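Local coordinates for protein CDC25-like phosphatase YCH1 (Saccharomyces cerevisiae, PDB 3FS5) that acts as a protein phosphatase of the MPI (Cdc25-like) family, built on a single rhodanese-type domain, at residues P14-R19 and H25-R30. Numbering follows the deposited sequence.
Sequences PTELHR and HTTTLR
At the edge of the Arg19 guanidinium, near its plane, lies the methyl of Thr27, with CG2 3.4 Å from NE; within the loop, the imidazole of His25 has Arg30 CB over one face, offset toward the rim. The setting is a helix-to-strand connection of the rhodanese fold: helix 14-23 ends, and segment 25-30, part of the loop that leads to strand 33-37 of the parallel sheet, passes beside the helix and brings Thr27 up to Arg19. The contact illustrates how a long cationic side chain can pack along its length, from CG to the guanidinium NE, against a methyl group. Arg19 has CG anti to its backbone N (chi1 -174°) and runs extended as far as NE, crossing Thr27 at about a right angle, which leaves its CD 3.5 Å from Thr27 CG2. The meeting is thus van der Waals in kind, while NE also has a weak, long ion pair with Glu23 further along the same helix. Glu16, one turn earlier, stays at the margin, its OE1 4.2 Å from Thr27 OG1, too far for a hydrogen bond. Thr27 also packs on Trp20, and the buried Thr26 beside it touches the same tryptophan side chain. Thr26 OG1 is hydrogen-bonded to Glu31 N. The imidazole of His25 is tied down locally: its ND1 donates to Thr26 O at 3.0 Å, fairly straight at 161°, approaching from above the carbonyl plane.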
ATOM      1  N   PRO A  14      -7.070   7.165   5.567  1.00 21.17           N
ATOM      2  CA  PRO A  14      -6.847   6.151   6.603  1.00 21.54           C
ATOM      3  C   PRO A  14      -8.147   5.531   7.121  1.00 21.95           C
ATOM      4  O   PRO A  14      -8.211   4.325   7.367  1.00 20.05           O
ATOM      5  CB  PRO A  14      -6.118   6.930   7.701  1.00 23.15           C
ATOM      6  CG  PRO A  14      -5.397   7.991   6.943  1.00 25.49           C
ATOM      7  CD  PRO A  14      -6.408   8.432   5.925  1.00 23.25           C
ATOM      8  N   THR A  15      -9.174   6.362   7.298  1.00 21.93           N
ATOM      9  CA  THR A  15     -10.464   5.887   7.794  1.00 21.80           C
ATOM     10  C   THR A  15     -11.103   4.865   6.857  1.00 20.54           C
ATOM     11  O   THR A  15     -11.757   3.930   7.315  1.00 19.72           O
ATOM     12  CB  THR A  15     -11.460   7.061   8.020  1.00 24.34           C
ATOM     13  OG1 THR A  15     -11.614   7.810   6.809  1.00 26.01           O
ATOM     14  CG2 THR A  15     -10.952   7.988   9.113  1.00 24.97           C
ATOM     15  N   GLU A  16     -10.923   5.032   5.548  1.00 20.81           N
ATOM     16  CA  GLU A  16     -11.502   4.079   4.606  1.00 20.73           C
ATOM     17  C   GLU A  16     -10.713   2.769   4.579  1.00 20.88           C
ATOM     18  O   GLU A  16     -11.300   1.697   4.467  1.00 20.71           O
ATOM     19  CB  GLU A  16     -11.589   4.672   3.195  1.00 25.52           C
ATOM     20  CG  GLU A  16     -12.324   3.747   2.225  1.00 34.37           C
ATOM     21  CD  GLU A  16     -12.866   4.457   0.991  1.00 39.49           C
ATOM     22  OE1 GLU A  16     -13.567   3.790   0.194  1.00 42.21           O
ATOM     23  OE2 GLU A  16     -12.597   5.667   0.816  1.00 41.52           O
ATOM     24  N   LEU A  17      -9.387   2.843   4.678  1.00 18.32           N
ATOM     25  CA  LEU A  17      -8.589   1.621   4.689  1.00 17.80           C
ATOM     26  C   LEU A  17      -8.927   0.832   5.949  1.00 17.75           C
ATOM     27  O   LEU A  17      -9.068  -0.387   5.912  1.00 16.87           O
ATOM     28  CB  LEU A  17      -7.086   1.934   4.680  1.00 16.37           C
ATOM     29  CG  LEU A  17      -6.164   0.721   4.868  1.00 16.35           C
ATOM     30  CD1 LEU A  17      -6.460  -0.333   3.801  1.00 15.57           C
ATOM     31  CD2 LEU A  17      -4.705   1.166   4.796  1.00 16.97           C
ATOM     32  N   HIS A  18      -9.062   1.538   7.064  1.00 16.83           N
ATOM     33  CA  HIS A  18      -9.381   0.887   8.324  1.00 18.51           C
ATOM     34  C   HIS A  18     -10.704   0.138   8.209  1.00 17.32           C
ATOM     35  O   HIS A  18     -10.850  -0.962   8.734  1.00 17.87           O
ATOM     36  CB  HIS A  18      -9.446   1.927   9.452  1.00 19.08           C
ATOM     37  CG  HIS A  18      -9.905   1.365  10.759  1.00 21.96           C
ATOM     38  ND1 HIS A  18     -11.233   1.319  11.122  1.00 23.55           N
ATOM     39  CD2 HIS A  18      -9.218   0.780  11.768  1.00 24.14           C
ATOM     40  CE1 HIS A  18     -11.345   0.728  12.297  1.00 24.73           C
ATOM     41  NE2 HIS A  18     -10.137   0.391  12.711  1.00 25.38           N
ATOM     42  N   ARG A  19     -11.664   0.731   7.512  1.00 17.61           N
ATOM     43  CA  ARG A  19     -12.961   0.096   7.330  1.00 19.55           C
ATOM     44  C   ARG A  19     -12.782  -1.180   6.505  1.00 19.82           C
ATOM     45  O   ARG A  19     -13.346  -2.223   6.836  1.00 20.65           O
ATOM     46  CB  ARG A  19     -13.928   1.054   6.628  1.00 22.09           C
ATOM     47  CG  ARG A  19     -15.349   0.525   6.524  1.00 28.19           C
ATOM     48  CD  ARG A  19     -16.288   1.549   5.892  1.00 32.93           C
ATOM     49  NE  ARG A  19     -17.607   0.973   5.628  1.00 40.95           N
ATOM     50  CZ  ARG A  19     -18.536   0.741   6.554  1.00 44.00           C
ATOM     51  NH1 ARG A  19     -19.700   0.207   6.203  1.00 44.59           N
ATOM     52  NH2 ARG A  19     -18.311   1.054   7.827  1.00 45.78           N
ATOM     53  N   HIS A  25     -12.523  -6.764   3.139  1.00 25.08           N
ATOM     54  CA  HIS A  25     -12.623  -6.494   1.709  1.00 25.81           C
ATOM     55  C   HIS A  25     -13.063  -5.052   1.504  1.00 25.84           C
ATOM     56  O   HIS A  25     -13.416  -4.362   2.468  1.00 26.17           O
ATOM     57  CB  HIS A  25     -13.632  -7.448   1.056  1.00 28.36           C
ATOM     58  CG  HIS A  25     -14.949  -7.509   1.766  1.00 28.25           C
ATOM     59  ND1 HIS A  25     -15.809  -6.435   1.834  1.00 29.60           N
ATOM     60  CD2 HIS A  25     -15.532  -8.505   2.476  1.00 29.44           C
ATOM     61  CE1 HIS A  25     -16.865  -6.765   2.557  1.00 30.51           C
ATOM     62  NE2 HIS A  25     -16.722  -8.015   2.959  1.00 30.35           N
ATOM     63  N   THR A  26     -13.037  -4.586   0.260  1.00 25.41           N
ATOM     64  CA  THR A  26     -13.449  -3.216  -0.015  1.00 26.61           C
ATOM     65  C   THR A  26     -14.951  -3.090   0.220  1.00 29.18           C
ATOM     66  O   THR A  26     -15.702  -4.058   0.085  1.00 28.58           O
ATOM     67  CB  THR A  26     -13.137  -2.790  -1.462  1.00 24.20           C
ATOM     68  OG1 THR A  26     -13.936  -3.556  -2.368  1.00 23.24           O
ATOM     69  CG2 THR A  26     -11.657  -2.999  -1.773  1.00 22.06           C
ATOM     70  N   THR A  27     -15.379  -1.886   0.566  1.00 33.25           N
ATOM     71  CA  THR A  27     -16.779  -1.617   0.856  1.00 38.87           C
ATOM     72  C   THR A  27     -17.702  -1.679  -0.359  1.00 39.63           C
ATOM     73  O   THR A  27     -18.758  -2.305  -0.308  1.00 41.20           O
ATOM     74  CB  THR A  27     -16.928  -0.239   1.521  1.00 40.51           C
ATOM     75  OG1 THR A  27     -16.405   0.768   0.646  1.00 45.96           O
ATOM     76  CG2 THR A  27     -16.157  -0.199   2.829  1.00 39.90           C
ATOM     77  N   THR A  28     -17.295  -1.040  -1.450  1.00 41.44           N
ATOM     78  CA  THR A  28     -18.098  -0.999  -2.671  1.00 43.41           C
ATOM     79  C   THR A  28     -18.284  -2.316  -3.424  1.00 42.64           C
ATOM     80  O   THR A  28     -19.405  -2.805  -3.553  1.00 43.22           O
ATOM     81  CB  THR A  28     -17.533   0.051  -3.661  1.00 44.72           C
ATOM     82  OG1 THR A  28     -17.794   1.367  -3.158  1.00 47.08           O
ATOM     83  CG2 THR A  28     -18.178  -0.096  -5.034  1.00 46.98           C
ATOM     84  N   LEU A  29     -17.193  -2.888  -3.924  1.00 41.66           N
ATOM     85  CA  LEU A  29     -17.272  -4.122  -4.700  1.00 38.69           C
ATOM     86  C   LEU A  29     -16.912  -5.399  -3.947  1.00 37.29           C
ATOM     87  O   LEU A  29     -16.911  -6.485  -4.530  1.00 35.23           O
ATOM     88  CB  LEU A  29     -16.383  -3.995  -5.938  1.00 40.54           C
ATOM     89  CG  LEU A  29     -16.667  -2.780  -6.830  1.00 42.59           C
ATOM     90  CD1 LEU A  29     -15.568  -2.629  -7.874  1.00 42.29           C
ATOM     91  CD2 LEU A  29     -18.026  -2.941  -7.494  1.00 42.61           C
ATOM     92  N   ARG A  30     -16.609  -5.274  -2.659  1.00 35.35           N
ATOM     93  CA  ARG A  30     -16.247  -6.430  -1.849  1.00 33.55           C
ATOM     94  C   ARG A  30     -15.043  -7.157  -2.438  1.00 31.14           C
ATOM     95  O   ARG A  30     -14.960  -8.384  -2.386  1.00 30.92           O
ATOM     96  CB  ARG A  30     -17.423  -7.401  -1.752  1.00 39.12           C
ATOM     97  CG  ARG A  30     -18.609  -6.903  -0.936  1.00 44.81           C
ATOM     98  CD  ARG A  30     -19.807  -7.806  -1.178  1.00 49.92           C
ATOM     99  NE  ARG A  30     -19.410  -9.212  -1.159  1.00 56.06           N
ATOM    100  CZ  ARG A  30     -20.121 -10.204  -1.687  1.00 58.14           C
ATOM    101  NH1 ARG A  30     -19.671 -11.450  -1.620  1.00 59.59           N
ATOM    102  NH2 ARG A  30     -21.278  -9.950  -2.286  1.00 59.37           N
TER